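Local coordinates for protein tryptophan synthase alpha-subunit (Pyrococcus furiosus, PDB 1GEQ) that is the tryptophan synthase subunit that splits indoleglycerol phosphate into indole and glyceraldehyde 3-phosphate by aldol cleavage, at residues S6-L11 with A34-I39; V194-G199 with N215-G220. One frame throughout, in Å; residues are numbered along the deposited sequence.

Interaction 1: S6-L11 with A34-I39; sequences SLIPYL and AIELGI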
# COMPACT_ATOMS: atom_id res chain seq x y z
N SER A 6 10.52 0.42 -9.19
CA SER A 6 9.94 1.48 -8.37
C SER A 6 9.92 1.25 -6.87
O SER A 6 9.77 0.13 -6.37
CB SER A 6 8.49 1.74 -8.82
OG SER A 6 8.43 2.35 -10.10
N LEU A 7 10.07 2.36 -6.14
CA LEU A 7 10.00 2.32 -4.69
C LEU A 7 8.57 2.81 -4.48
O LEU A 7 8.14 3.78 -5.11
CB LEU A 7 11.00 3.29 -4.06
CG LEU A 7 11.65 2.77 -2.78
CD1 LEU A 7 12.50 1.56 -3.13
CD2 LEU A 7 12.49 3.85 -2.13
N ILE A 8 7.84 2.13 -3.61
CA ILE A 8 6.45 2.47 -3.35
C ILE A 8 6.25 2.76 -1.87
O ILE A 8 6.17 1.85 -1.06
CB ILE A 8 5.53 1.29 -3.76
CG1 ILE A 8 5.77 0.95 -5.24
CG2 ILE A 8 4.07 1.62 -3.48
CD1 ILE A 8 5.23 -0.41 -5.66
N PRO A 9 6.18 4.05 -1.51
CA PRO A 9 5.99 4.38 -0.10
C PRO A 9 4.59 4.02 0.39
O PRO A 9 3.62 4.08 -0.38
CB PRO A 9 6.23 5.89 -0.05
CG PRO A 9 7.02 6.20 -1.32
CD PRO A 9 6.40 5.26 -2.32
N TYR A 10 4.49 3.62 1.65
CA TYR A 10 3.20 3.35 2.27
C TYR A 10 3.15 4.34 3.43
O TYR A 10 4.13 4.50 4.16
CB TYR A 10 3.10 1.94 2.86
CG TYR A 10 1.98 1.86 3.88
CD1 TYR A 10 0.67 1.58 3.48
CD2 TYR A 10 2.20 2.20 5.22
CE1 TYR A 10 -0.39 1.66 4.39
CE2 TYR A 10 1.15 2.28 6.13
CZ TYR A 10 -0.14 2.02 5.71
OH TYR A 10 -1.19 2.15 6.61
N LEU A 11 2.01 5.01 3.60
CA LEU A 11 1.83 5.96 4.70
C LEU A 11 0.41 5.80 5.21
O LEU A 11 -0.50 5.51 4.44
CB LEU A 11 2.01 7.41 4.22
CG LEU A 11 3.37 7.90 3.75
CD1 LEU A 11 3.26 9.34 3.28
CD2 LEU A 11 4.38 7.81 4.88
N ALA A 34 4.84 4.74 -7.21
CA ALA A 34 3.45 4.62 -6.83
C ALA A 34 3.38 4.86 -5.33
O ALA A 34 4.40 4.80 -4.65
CB ALA A 34 2.91 3.23 -7.17
N ILE A 35 2.18 5.12 -4.82
CA ILE A 35 1.99 5.39 -3.40
C ILE A 35 0.82 4.59 -2.80
O ILE A 35 -0.25 4.51 -3.40
CB ILE A 35 1.72 6.89 -3.17
CG1 ILE A 35 2.98 7.69 -3.52
CG2 ILE A 35 1.28 7.15 -1.74
CD1 ILE A 35 2.76 9.19 -3.56
N GLU A 36 1.05 3.99 -1.64
CA GLU A 36 -0.00 3.24 -0.94
C GLU A 36 -0.42 4.11 0.24
O GLU A 36 0.40 4.45 1.09
CB GLU A 36 0.51 1.89 -0.42
CG GLU A 36 0.57 0.78 -1.46
CD GLU A 36 0.96 -0.56 -0.87
OE1 GLU A 36 1.00 -1.57 -1.61
OE2 GLU A 36 1.23 -0.62 0.35
N LEU A 37 -1.70 4.48 0.29
CA LEU A 37 -2.22 5.31 1.37
C LEU A 37 -3.16 4.45 2.20
O LEU A 37 -4.20 4.00 1.71
CB LEU A 37 -2.98 6.51 0.80
CG LEU A 37 -3.52 7.54 1.80
CD1 LEU A 37 -2.36 8.19 2.54
CD2 LEU A 37 -4.33 8.61 1.06
N GLY A 38 -2.79 4.24 3.46
CA GLY A 38 -3.61 3.41 4.32
C GLY A 38 -4.67 4.13 5.13
O GLY A 38 -4.42 5.18 5.73
N ILE A 39 -5.87 3.55 5.13
CA ILE A 39 -6.99 4.09 5.87
C ILE A 39 -7.00 3.43 7.25
O ILE A 39 -7.12 2.21 7.36
CB ILE A 39 -8.32 3.78 5.17
CG1 ILE A 39 -8.38 4.52 3.83
CG2 ILE A 39 -9.50 4.17 6.06
CD1 ILE A 39 -9.64 4.24 3.04
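Y10 and E36 lie side by side on two parallel strands, 6-11 and 35-38, whose directions differ by 12° and whose CA atoms at this pair are 4.5 Å apart. E36 bonds to both neighbours of Y10: its N gives to P9 O at 2.9 Å, and its O accepts from L11 N. The ladder continues with G38 N to L11 O, 2.8 Å and almost straight. P9 has no N-H to offer, and its CD sits 3.1 Å from A34 O, a buried carbonyl left without a hydrogen bond. Beside it, the branched I8 fills space with both arms, CG1 and CG2 packing on the methyl of A34.

The CG of Y10 is anti to the backbone N (chi1 161°), which carries the ring along strand 35-38 until CE1 is 3.6 Å from G38 N. Glycine suits this spot because a CB would run into the tyrosine hydroxyl, which is hydrogen-bonded to T12 OG1. The extended chain of E36 crosses Y10 at about a right angle, OE2 coming 3.9 Å from ring atom CD1 with the carboxylate and ring planes 84° apart. With an alanine at Y10, T12 would probably lose its hydroxyl partner and the carboxylate of E36 its aromatic neighbour. L11 and L37 occupy the opposite face, where L11 packs on F24 and L25 of helix 18-28 and L37 reaches T21 of the same helix, places that suit the bulk of leucine.

Strand 6-12, that helix and strand 35-38 form the first beta-alpha-beta unit of a TIM barrel, with the proton acceptor E36 on the Y10 face.

Interaction 2: V194-G199 with N215-G220; sequences VAVGFG and NGVVVG
V194 and N215 begin the pairing of strands 194-197 and 216-219, the last beta-alpha-beta unit of the TIM barrel, joined through helix 203-211. The asparagine side chain extends the ladder by one bond: its OD1 takes the N-H of V194 at 2.8 Å, from a donor 38° above the carbonyl plane, while ND2 is held by D4. V194 O in turn receives G216 N and, weakly, N215 N.

The close part follows. A195 and G216 have CA atoms 4.3 Å apart, an approach well served by the small residues, and G216 O takes V196 N while lying 3.1 Å from A195 CA. V196 O then accepts V218 N at 2.8 Å, with V218 CB tucked 3.5 Å from the same oxygen. The methyl groups meet on both faces of the sheet. A195 CB approaches V218 CG2 on the face that also meets I8, and V196 CG2 faces V217 CG2 at 4.3 Å on the other. V196 reaches its neighbour because CG2 takes the crowded position between backbone N and carbonyl carbon. Beta-branched valines suit such a sheet, being compact, apolar and at ease in extended backbone.

Beyond V196 the contact slackens. G197 is partly exposed, and F198 turns back on its own strand, one ring face lying against V196 CB. G199, exposed and at positive phi, a region that favours glycine, has no direct contact with the other strand. A single water spans this end, donating to V218 O at 2.8 Å and weakly accepting the N-H of G199.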
# COMPACT_ATOMS: atom_id res chain seq x y z
N VAL A 194 4.47 -7.48 -9.73
CA VAL A 194 4.42 -7.82 -8.32
C VAL A 194 5.20 -6.80 -7.51
O VAL A 194 6.28 -6.37 -7.91
CB VAL A 194 5.05 -9.23 -8.06
CG1 VAL A 194 5.15 -9.49 -6.57
CG2 VAL A 194 4.21 -10.30 -8.73
N ALA A 195 4.64 -6.40 -6.37
CA ALA A 195 5.31 -5.47 -5.47
C ALA A 195 5.43 -6.26 -4.16
O ALA A 195 4.55 -7.07 -3.85
CB ALA A 195 4.46 -4.21 -5.27
N VAL A 196 6.51 -6.04 -3.42
CA VAL A 196 6.70 -6.75 -2.16
C VAL A 196 6.80 -5.81 -0.97
O VAL A 196 7.39 -4.73 -1.05
CB VAL A 196 8.00 -7.60 -2.19
CG1 VAL A 196 7.92 -8.65 -3.31
CG2 VAL A 196 9.22 -6.69 -2.41
N GLY A 197 6.20 -6.23 0.14
CA GLY A 197 6.24 -5.46 1.38
C GLY A 197 6.74 -6.45 2.40
O GLY A 197 5.96 -7.08 3.11
N PHE A 198 8.06 -6.60 2.45
CA PHE A 198 8.69 -7.55 3.35
C PHE A 198 9.40 -6.92 4.55
O PHE A 198 10.19 -7.58 5.20
CB PHE A 198 9.70 -8.39 2.56
CG PHE A 198 9.08 -9.28 1.49
CD1 PHE A 198 9.88 -9.83 0.49
CD2 PHE A 198 7.73 -9.63 1.53
CE1 PHE A 198 9.35 -10.71 -0.45
CE2 PHE A 198 7.19 -10.50 0.60
CZ PHE A 198 8.00 -11.05 -0.40
N GLY A 199 9.13 -5.64 4.80
CA GLY A 199 9.75 -4.97 5.94
C GLY A 199 11.16 -4.50 5.64
O GLY A 199 12.07 -4.66 6.45
N ASN A 215 8.99 -6.31 -9.18
CA ASN A 215 8.81 -5.16 -10.06
C ASN A 215 8.82 -3.89 -9.24
O ASN A 215 9.25 -2.83 -9.70
CB ASN A 215 7.49 -5.27 -10.82
CG ASN A 215 7.39 -6.56 -11.64
OD1 ASN A 215 6.89 -7.57 -11.15
ND2 ASN A 215 7.87 -6.52 -12.87
N GLY A 216 8.36 -4.00 -7.99
CA GLY A 216 8.32 -2.84 -7.11
C GLY A 216 8.53 -3.24 -5.66
O GLY A 216 8.19 -4.36 -5.27
N VAL A 217 9.11 -2.34 -4.88
CA VAL A 217 9.38 -2.59 -3.47
C VAL A 217 8.65 -1.55 -2.63
O VAL A 217 8.88 -0.34 -2.77
CB VAL A 217 10.90 -2.54 -3.17
CG1 VAL A 217 11.16 -2.87 -1.69
CG2 VAL A 217 11.64 -3.55 -4.07
N VAL A 218 7.75 -2.01 -1.77
CA VAL A 218 7.00 -1.11 -0.90
C VAL A 218 7.86 -0.81 0.33
O VAL A 218 8.58 -1.68 0.82
CB VAL A 218 5.65 -1.75 -0.46
CG1 VAL A 218 4.97 -0.88 0.60
CG2 VAL A 218 4.74 -1.89 -1.67
N VAL A 219 7.82 0.43 0.80
CA VAL A 219 8.58 0.83 1.98
C VAL A 219 7.55 1.47 2.90
O VAL A 219 7.08 2.58 2.66
CB VAL A 219 9.69 1.85 1.64
CG1 VAL A 219 10.51 2.17 2.90
CG2 VAL A 219 10.62 1.27 0.55
N GLY A 220 7.18 0.74 3.94
CA GLY A 220 6.19 1.23 4.87
C GLY A 220 6.67 1.41 6.30
O GLY A 220 6.84 2.54 6.75
O HOH W 1 8.99 -3.52 2.92

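Interactions 1 and 2, their centres about 9 Å apart, hold the first two and last two strands of the eight-stranded barrel, and the seam between strands 6-12 and 216-219 closes it. There the two backbone polar groups of I8 both turn to strand 216-219: I8 N lies 2.8 Å from V217 O and I8 O 2.9 Å from V219 N, both probable hydrogen bonds. The two contacts also meet beside the active site. V218 CG2 of interaction 2 packs 3.7 Å from OE1 of the proton acceptor E36 in interaction 1, placing a methyl group beside the carboxylate. The Y10 side chain is about 6 Å from that of D47, the second proton acceptor.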